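Local structure of putative metal-sulfur cluster biosynthesis proteins YuaD (Bacillus subtilis, 1ORU) at residues 10-16 with 97-103; 79-84 with 156-161; 119-124 with 168-173. The protein is of unknown function, but it belongs to the MOSC family, is putatively linked to metal-sulfur cluster biosynthesis and may bind molybdenum and pyridoxal phosphate. All blocks are in the same frame, centred on the assembly; numbering follows the deposited sequence. Where two conformers were deposited one is given.

Contact 1 of 3, residues 10-16 with 97-103; sequences AKAEGLY and NVAVSGM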
loop_
_atom_site.group_PDB
_atom_site.type_symbol
_atom_site.label_atom_id
_atom_site.label_comp_id
_atom_site.label_asym_id
_atom_site.label_seq_id
_atom_site.Cartn_x
_atom_site.Cartn_y
_atom_site.Cartn_z
ATOM N N ALA A 10 21.047 4.760 -0.811
ATOM C CA ALA A 10 21.391 3.509 -1.475
ATOM C C ALA A 10 21.605 3.817 -2.953
ATOM O O ALA A 10 21.681 4.986 -3.346
ATOM C CB ALA A 10 20.290 2.471 -1.295
ATOM N N LYS A 11 21.678 2.774 -3.772
ATOM C CA LYS A 11 21.941 2.955 -5.189
ATOM C C LYS A 11 21.172 2.013 -6.103
ATOM O O LYS A 11 20.963 0.849 -5.777
ATOM C CB LYS A 11 23.444 2.779 -5.437
ATOM C CG LYS A 11 23.889 2.853 -6.889
ATOM C CD LYS A 11 25.406 2.671 -6.983
ATOM C CE LYS A 11 25.918 2.755 -8.406
ATOM N NZ LYS A 11 27.392 2.509 -8.469
ATOM N N ALA A 12 20.752 2.534 -7.253
ATOM C CA ALA A 12 20.053 1.728 -8.243
ATOM C C ALA A 12 21.151 1.222 -9.180
ATOM O O ALA A 12 21.616 1.960 -10.052
ATOM C CB ALA A 12 19.048 2.586 -9.012
ATOM N N GLU A 13 21.586 -0.021 -8.975
ATOM C CA GLU A 13 22.642 -0.621 -9.796
ATOM C C GLU A 13 22.174 -0.932 -11.206
ATOM O O GLU A 13 22.939 -0.794 -12.162
ATOM C CB GLU A 13 23.155 -1.923 -9.169
ATOM C CG GLU A 13 23.911 -1.768 -7.870
ATOM C CD GLU A 13 25.295 -1.154 -8.048
ATOM O OE1 GLU A 13 25.720 -0.920 -9.202
ATOM O OE2 GLU A 13 25.963 -0.914 -7.022
ATOM N N GLY A 14 20.921 -1.360 -11.332
ATOM C CA GLY A 14 20.397 -1.694 -12.640
ATOM C C GLY A 14 18.917 -1.418 -12.805
ATOM O O GLY A 14 18.157 -1.453 -11.835
ATOM N N LEU A 15 18.520 -1.126 -14.039
ATOM C CA LEU A 15 17.127 -0.852 -14.382
ATOM C C LEU A 15 16.777 -1.832 -15.500
ATOM O O LEU A 15 17.610 -2.100 -16.375
ATOM C CB LEU A 15 16.971 0.586 -14.875
ATOM C CG LEU A 15 17.429 1.684 -13.913
ATOM C CD1 LEU A 15 17.253 3.039 -14.590
ATOM C CD2 LEU A 15 16.629 1.618 -12.605
ATOM N N TYR A 16 15.556 -2.363 -15.483
ATOM C CA TYR A 16 15.153 -3.347 -16.486
ATOM C C TYR A 16 13.676 -3.232 -16.848
ATOM O O TYR A 16 12.856 -2.806 -16.033
ATOM C CB TYR A 16 15.402 -4.761 -15.955
ATOM C CG TYR A 16 16.690 -4.938 -15.186
ATOM C CD1 TYR A 16 17.816 -5.494 -15.788
ATOM C CD2 TYR A 16 16.773 -4.567 -13.844
ATOM C CE1 TYR A 16 18.995 -5.680 -15.065
ATOM C CE2 TYR A 16 17.941 -4.748 -13.115
ATOM C CZ TYR A 16 19.047 -5.304 -13.727
ATOM O OH TYR A 16 20.201 -5.488 -12.999
ATOM N N ASN A 97 12.618 -4.785 -11.972
ATOM C CA ASN A 97 12.692 -3.565 -12.771
ATOM C C ASN A 97 13.831 -2.707 -12.244
ATOM O O ASN A 97 14.398 -1.890 -12.967
ATOM C CB ASN A 97 11.386 -2.783 -12.680
ATOM C CG ASN A 97 10.222 -3.539 -13.270
ATOM O OD1 ASN A 97 10.215 -3.858 -14.465
ATOM N ND2 ASN A 97 9.236 -3.845 -12.441
ATOM N N VAL A 98 14.150 -2.891 -10.969
ATOM C CA VAL A 98 15.232 -2.149 -10.347
ATOM C C VAL A 98 16.027 -3.072 -9.437
ATOM O O VAL A 98 15.463 -3.823 -8.637
ATOM C CB VAL A 98 14.707 -0.965 -9.488
ATOM C CG1 VAL A 98 15.885 -0.143 -8.956
ATOM C CG2 VAL A 98 13.778 -0.090 -10.313
ATOM N N ALA A 99 17.342 -3.033 -9.586
ATOM C CA ALA A 99 18.213 -3.828 -8.740
ATOM C C ALA A 99 19.000 -2.788 -7.960
ATOM O O ALA A 99 19.711 -1.969 -8.544
ATOM C CB ALA A 99 19.145 -4.693 -9.587
ATOM N N VAL A 100 18.857 -2.803 -6.640
ATOM C CA VAL A 100 19.557 -1.839 -5.803
ATOM C C VAL A 100 20.711 -2.470 -5.038
ATOM O O VAL A 100 20.755 -3.688 -4.858
ATOM C CB VAL A 100 18.599 -1.188 -4.777
ATOM C CG1 VAL A 100 17.450 -0.503 -5.506
ATOM C CG2 VAL A 100 18.073 -2.237 -3.805
ATOM N N SER A 101 21.657 -1.634 -4.618
ATOM C CA SER A 101 22.786 -2.098 -3.818
ATOM C C SER A 101 22.782 -1.223 -2.571
ATOM O O SER A 101 22.255 -0.101 -2.588
ATOM C CB SER A 101 24.120 -1.977 -4.577
ATOM O OG SER A 101 24.490 -0.634 -4.839
ATOM N N GLY A 102 23.337 -1.740 -1.483
ATOM C CA GLY A 102 23.348 -0.985 -0.251
ATOM C C GLY A 102 22.102 -1.254 0.568
ATOM O O GLY A 102 21.829 -0.551 1.541
HETATM N N MSE A 103 21.342 -2.276 0.186
HETATM C CA MSE A 103 20.128 -2.626 0.914
HETATM C C MSE A 103 20.057 -4.130 1.172
HETATM O O MSE A 103 19.203 -4.829 0.624
HETATM C CB MSE A 103 18.899 -2.157 0.134
HETATM C CG MSE A 103 18.901 -0.654 -0.107
HETATM SE SE MSE A 103 17.241 0.023 -0.786
HETATM C CE MSE A 103 16.191 -0.118 0.824
#
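Lys11 and Ser101 pair through both backbone bonds of an antiparallel hydrogen-bonded pair. Lys11 N lies 3.2 Å from Ser101 O, and Ser101 N lies 2.8 Å from Lys11 O. Further along, Ala99 N donates to Gly14 O and Tyr16 N to Asn97 O. Between Ala12 and Gly14 the register slips by one residue. Glu13 and Gly14 both face Ala99, a classic beta bulge. Gly14 N meets Ala99 O at 3.1 Å, while the bond from Glu13 N to the same oxygen is weak.

The bulge turns the Glu13 side chain toward strand 98-101. Bent at chi2 (-72°), the chain brings OE2 up to the Ser101 hydroxyl. Ser101 OG donates to Glu13 OE2 at 2.6 Å, on the anti side and 20° out of the carboxylate plane. Lys11 NZ forms a long salt bridge with Glu13 OE1. An alanine in place of Glu13 would probably leave the Ser101 hydroxyl without this acceptor and take away the distant carboxylate partner of Lys11.

Apolar contacts lie on both faces. Leu15 and Val98 run side by side, with CD2 of Leu15 4.0 Å from CG2 of Val98. On the face of Gly14 and Ala99, the Tyr16 ring turns its edge to Ala99, with CE2 3.7 Å from Ala99 CB. Strand 69-73 flanks strand 98-101 on its far side.

The chemistry is thus divided: a mostly buried backbone ladder joins the strands, and the partly exposed bond from Ser101 to Glu13, made beside the bulge, probably helps fix the Glu13 side chain across the neighbouring strand.

Contact 2 of 3, residues 79-84 with 156-161; sequences EIALKM and HALGIR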
loop_
_atom_site.group_PDB
_atom_site.type_symbol
_atom_site.label_atom_id
_atom_site.label_comp_id
_atom_site.label_asym_id
_atom_site.label_seq_id
_atom_site.Cartn_x
_atom_site.Cartn_y
_atom_site.Cartn_z
ATOM N N GLU A 79 22.506 -13.652 -1.730
ATOM C CA GLU A 79 22.121 -14.497 -0.611
ATOM C C GLU A 79 21.332 -15.697 -1.122
ATOM O O GLU A 79 21.555 -16.825 -0.680
ATOM C CB GLU A 79 21.280 -13.702 0.386
ATOM C CG GLU A 79 21.411 -14.194 1.812
ATOM C CD GLU A 79 20.569 -13.395 2.786
ATOM O OE1 GLU A 79 20.488 -12.155 2.631
ATOM O OE2 GLU A 79 19.998 -14.008 3.715
ATOM N N ILE A 80 20.414 -15.455 -2.052
ATOM C CA ILE A 80 19.619 -16.531 -2.627
ATOM C C ILE A 80 20.565 -17.501 -3.341
ATOM O O ILE A 80 20.463 -18.719 -3.167
ATOM C CB ILE A 80 18.578 -15.990 -3.647
ATOM C CG1 ILE A 80 17.535 -15.129 -2.926
ATOM C CG2 ILE A 80 17.901 -17.148 -4.374
ATOM C CD1 ILE A 80 16.512 -14.473 -3.864
ATOM N N ALA A 81 21.487 -16.954 -4.135
ATOM C CA ALA A 81 22.446 -17.771 -4.879
ATOM C C ALA A 81 23.174 -18.738 -3.953
ATOM O O ALA A 81 23.252 -19.934 -4.231
ATOM C CB ALA A 81 23.456 -16.881 -5.606
ATOM N N LEU A 82 23.702 -18.218 -2.850
ATOM C CA LEU A 82 24.412 -19.055 -1.893
ATOM C C LEU A 82 23.530 -20.163 -1.332
ATOM O O LEU A 82 23.938 -21.322 -1.281
ATOM C CB LEU A 82 24.955 -18.211 -0.738
ATOM C CG LEU A 82 26.377 -17.671 -0.887
ATOM C CD1 LEU A 82 26.478 -16.771 -2.107
ATOM C CD2 LEU A 82 26.748 -16.914 0.375
ATOM N N LYS A 83 22.321 -19.805 -0.914
ATOM C CA LYS A 83 21.401 -20.782 -0.348
ATOM C C LYS A 83 21.004 -21.858 -1.357
ATOM O O LYS A 83 20.747 -23.000 -0.983
ATOM C CB LYS A 83 20.160 -20.073 0.204
ATOM C CG LYS A 83 20.477 -19.125 1.360
ATOM C CD LYS A 83 19.267 -18.310 1.803
ATOM C CE LYS A 83 18.177 -19.174 2.414
ATOM N NZ LYS A 83 16.971 -18.363 2.789
HETATM N N MSE A 84 20.967 -21.502 -2.637
HETATM C CA MSE A 84 20.603 -22.463 -3.670
HETATM C C MSE A 84 21.804 -23.245 -4.194
HETATM O O MSE A 84 21.646 -24.241 -4.906
HETATM C CB MSE A 84 19.930 -21.751 -4.836
HETATM C CG MSE A 84 18.552 -21.198 -4.512
HETATM SE SE MSE A 84 17.805 -20.363 -6.047
HETATM C CE MSE A 84 17.374 -21.959 -7.073
ATOM N N HIS A 156 14.245 -21.089 -0.405
ATOM C CA HIS A 156 15.302 -20.195 0.042
ATOM C C HIS A 156 15.144 -18.707 -0.260
ATOM O O HIS A 156 15.840 -17.890 0.334
ATOM C CB HIS A 156 16.649 -20.688 -0.492
ATOM C CG HIS A 156 17.085 -21.996 0.093
ATOM N ND1 HIS A 156 17.247 -23.136 -0.666
ATOM C CD2 HIS A 156 17.392 -22.344 1.364
ATOM C CE1 HIS A 156 17.635 -24.129 0.114
ATOM N NE2 HIS A 156 17.731 -23.675 1.350
ATOM N N ALA A 157 14.234 -18.353 -1.161
ATOM C CA ALA A 157 14.036 -16.949 -1.514
ATOM C C ALA A 157 13.061 -16.239 -0.573
ATOM O O ALA A 157 13.018 -15.008 -0.523
ATOM C CB ALA A 157 13.546 -16.842 -2.956
ATOM N N LEU A 158 12.277 -17.014 0.168
ATOM C CA LEU A 158 11.312 -16.436 1.097
ATOM C C LEU A 158 12.005 -15.496 2.077
ATOM O O LEU A 158 12.970 -15.877 2.742
ATOM C CB LEU A 158 10.587 -17.539 1.871
ATOM C CG LEU A 158 9.509 -17.047 2.842
ATOM C CD1 LEU A 158 8.413 -16.336 2.064
ATOM C CD2 LEU A 158 8.934 -18.225 3.614
ATOM N N GLY A 159 11.513 -14.260 2.151
ATOM C CA GLY A 159 12.087 -13.281 3.055
ATOM C C GLY A 159 13.244 -12.479 2.488
ATOM O O GLY A 159 13.729 -11.555 3.140
ATOM N N ILE A 160 13.699 -12.832 1.288
ATOM C CA ILE A 160 14.805 -12.126 0.646
ATOM C C ILE A 160 14.596 -12.037 -0.859
ATOM O O ILE A 160 15.557 -11.986 -1.624
ATOM C CB ILE A 160 16.176 -12.822 0.906
ATOM C CG1 ILE A 160 16.123 -14.285 0.453
ATOM C CG2 ILE A 160 16.541 -12.727 2.377
ATOM C CD1 ILE A 160 17.444 -15.043 0.663
ATOM N N ARG A 161 13.342 -12.000 -1.291
ATOM C CA ARG A 161 13.068 -11.938 -2.717
ATOM C C ARG A 161 12.725 -10.527 -3.199
ATOM O O ARG A 161 12.370 -10.333 -4.359
ATOM C CB ARG A 161 11.947 -12.920 -3.077
ATOM C CG ARG A 161 11.788 -13.166 -4.573
ATOM C CD ARG A 161 10.382 -12.836 -5.012
ATOM N NE ARG A 161 10.158 -13.020 -6.445
ATOM C CZ ARG A 161 10.661 -12.250 -7.405
ATOM N NH1 ARG A 161 11.446 -11.215 -7.108
ATOM N NH2 ARG A 161 10.351 -12.497 -8.671
HETATM O O HOH W 1 13.922 -18.545 3.055
#
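Lys83 holds the carbonyl of His156. Its NZ donates to His156 O at 2.7 Å, with the donor tilted 20° from the carbonyl plane. A bend at chi3 (66°) turns the end of the chain toward that oxygen. Along the way the lysine passes the imidazole: CE lies 3.4 Å from His156 CD2, and CB lies 3.6 Å from His156 CG. The backbone oxygen of Lys83 sits over one face of the same ring, offset toward its rim.

Ile160 makes the apolar half. Its CD1 reaches Ile80 CG1 at 3.6 Å, and the two side chains slide past each other in opposite directions. CD1 of Ile160 also meets Lys83 CD tip to tip. Ile80 CD1 packs on Ala157 CB at 3.9 Å. Glu79 crosses Ile160 at about a right angle, its carboxylate against CG2.

A second shell sets these groups in place. Water 1 accepts from Lys83 NZ and donates to Leu158 O at 2.8 Å. A type II beta turn from Ala157 to Ile160 is closed by Ile160 N on Ala157 O, and it presents Ile160 to the helix. Phe153 of helix 149-156 packs on Ile80 and Met84.

This is helix-to-loop packing within the MOSC domain: helix 74-84 lies against a beta turn that leads from helix 149-156 into strand 163-169.

Contact 3 of 3, residues 119-124 with 168-173; sequences SGAALL and ERPGAV. With SO4 (sulfate ion), chain F.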
loop_
_atom_site.group_PDB
_atom_site.type_symbol
_atom_site.label_atom_id
_atom_site.label_comp_id
_atom_site.label_asym_id
_atom_site.label_seq_id
_atom_site.Cartn_x
_atom_site.Cartn_y
_atom_site.Cartn_z
ATOM N N SER A 119 15.697 12.600 -9.918
ATOM C CA SER A 119 14.753 13.325 -10.763
ATOM C C SER A 119 13.505 13.725 -9.996
ATOM O O SER A 119 12.750 14.601 -10.423
ATOM C CB SER A 119 14.327 12.442 -11.922
ATOM O OG SER A 119 13.577 11.354 -11.421
ATOM N N GLY A 120 13.284 13.063 -8.866
ATOM C CA GLY A 120 12.096 13.334 -8.083
ATOM C C GLY A 120 11.159 12.141 -8.168
ATOM O O GLY A 120 10.215 12.032 -7.388
ATOM N N ALA A 121 11.404 11.242 -9.121
ATOM C CA ALA A 121 10.564 10.052 -9.257
ATOM C C ALA A 121 10.553 9.367 -7.895
ATOM O O ALA A 121 11.592 9.279 -7.226
ATOM C CB ALA A 121 11.133 9.111 -10.319
ATOM N N ALA A 122 9.385 8.894 -7.475
ATOM C CA ALA A 122 9.267 8.252 -6.169
ATOM C C ALA A 122 8.417 6.990 -6.187
ATOM O O ALA A 122 7.379 6.921 -6.850
ATOM C CB ALA A 122 8.694 9.242 -5.155
ATOM N N LEU A 123 8.876 5.991 -5.442
ATOM C CA LEU A 123 8.177 4.717 -5.334
ATOM C C LEU A 123 7.621 4.534 -3.924
ATOM O O LEU A 123 8.296 4.838 -2.929
ATOM C CB LEU A 123 9.130 3.560 -5.662
ATOM C CG LEU A 123 9.737 3.561 -7.070
ATOM C CD1 LEU A 123 10.659 2.365 -7.247
ATOM C CD2 LEU A 123 8.624 3.526 -8.093
ATOM N N LEU A 124 6.386 4.048 -3.851
ATOM C CA LEU A 124 5.720 3.786 -2.579
ATOM C C LEU A 124 5.838 2.285 -2.337
ATOM O O LEU A 124 5.397 1.488 -3.158
ATOM C CB LEU A 124 4.243 4.180 -2.662
ATOM C CG LEU A 124 3.348 3.739 -1.499
ATOM C CD1 LEU A 124 3.749 4.471 -0.221
ATOM C CD2 LEU A 124 1.887 4.025 -1.848
ATOM N N GLU A 168 4.587 6.602 -6.927
ATOM C CA GLU A 168 3.949 7.681 -6.180
ATOM C C GLU A 168 4.150 9.038 -6.859
ATOM O O GLU A 168 3.316 9.927 -6.733
ATOM C CB GLU A 168 4.474 7.712 -4.735
ATOM C CG GLU A 168 3.768 8.730 -3.825
ATOM C CD GLU A 168 4.024 8.489 -2.337
ATOM O OE1 GLU A 168 5.051 7.860 -2.000
ATOM O OE2 GLU A 168 3.197 8.942 -1.506
ATOM N N ARG A 169 5.269 9.200 -7.559
ATOM C CA ARG A 169 5.534 10.437 -8.286
ATOM C C ARG A 169 6.303 10.104 -9.557
ATOM O O ARG A 169 7.332 9.423 -9.517
ATOM C CB ARG A 169 6.340 11.441 -7.457
ATOM C CG ARG A 169 6.320 12.832 -8.100
ATOM C CD ARG A 169 7.211 13.837 -7.408
ATOM N NE ARG A 169 7.060 15.168 -7.997
ATOM C CZ ARG A 169 7.842 16.208 -7.713
ATOM N NH1 ARG A 169 8.844 16.080 -6.849
ATOM N NH2 ARG A 169 7.617 17.386 -8.289
ATOM N N PRO A 170 5.810 10.579 -10.709
ATOM C CA PRO A 170 6.455 10.319 -12.000
ATOM C C PRO A 170 7.834 10.957 -12.136
ATOM O O PRO A 170 8.150 11.937 -11.456
ATOM C CB PRO A 170 5.454 10.894 -13.009
ATOM C CG PRO A 170 4.139 10.828 -12.273
ATOM C CD PRO A 170 4.545 11.307 -10.906
ATOM N N GLY A 171 8.646 10.391 -13.024
ATOM C CA GLY A 171 9.980 10.913 -13.251
ATOM C C GLY A 171 10.880 9.878 -13.895
ATOM O O GLY A 171 10.569 8.686 -13.889
ATOM N N ALA A 172 11.993 10.327 -14.461
ATOM C CA ALA A 172 12.933 9.416 -15.109
ATOM C C ALA A 172 13.958 8.900 -14.108
ATOM O O ALA A 172 14.337 9.608 -13.174
ATOM C CB ALA A 172 13.651 10.127 -16.246
ATOM N N VAL A 173 14.399 7.661 -14.307
ATOM C CA VAL A 173 15.409 7.062 -13.442
ATOM C C VAL A 173 16.527 6.566 -14.354
ATOM O O VAL A 173 16.269 6.116 -15.477
ATOM C CB VAL A 173 14.817 5.915 -12.577
ATOM C CG1 VAL A 173 13.789 6.495 -11.606
ATOM C CG2 VAL A 173 14.151 4.858 -13.457
HETATM S S SO4 F . 3.947 19.546 -9.088
HETATM O O1 SO4 F . 5.130 18.756 -9.517
HETATM O O2 SO4 F . 3.241 20.089 -10.269
HETATM O O3 SO4 F . 3.030 18.652 -8.352
HETATM O O4 SO4 F . 4.347 20.666 -8.197
HETATM O O HOH W 2 16.544 10.049 -11.497
HETATM O O HOH W 3 9.693 13.862 -5.434
#
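With OG between its backbone N and carbonyl carbon (chi1 67°), Ser119 reaches Ala172 O, to which OG donates at 2.6 Å. The same OG accepts from Ala121 N, an ST turn. Arg169 is extended from CG to NE, with CG opposite the backbone N (chi1 -167°). Its CD passes Gly120 O at 3.5 Å, and NH2 goes on to donate to O1 of a sulfate ion at 3.1 Å. Water 3, in the guanidinium plane, joins Arg169 NH1 to Gly120 O.

Backbone bonds join the two segments at Ala122. Its N donates to Arg169 O at 2.9 Å. Its O accepts from Glu168 N at 2.8 Å and from Arg169 N at 3.2 Å. Glu168 and Arg169 thus both face Ala122, a classic beta bulge. Gly171 passes close to Ala121, its CA 3.6 Å from Ala121 CB.

The chain turns a corner at Glu168, whose OE1 makes a salt bridge with Arg114 of strand 114-116. Strand 171-174 then pairs with strand 30-33. Phe57 of the second subunit packs on Ala122 and Glu168, and Glu62 N of that subunit also binds the sulfate.

In the fold
Contacts 1 and 3 reach the same mixed sheet, and their centres are 14 Å apart. They touch where Leu15 CD1 meets Val173 O at 3.4 Å. Contact 2 lies to the other side of the chain's centre from contact 3, with 28 Å between their centres and about 13 Å between nearest atoms. Contacts 1 and 2 have centres 17 Å apart and do not touch, their nearest atoms being about 8 Å apart. They are linked by the chain, since helix 74-84 is followed by strand 98-101. Of the three, contact 3 alone reaches the second subunit. The sulfate there bridges the two chains and probably comes from the crystallisation liquor.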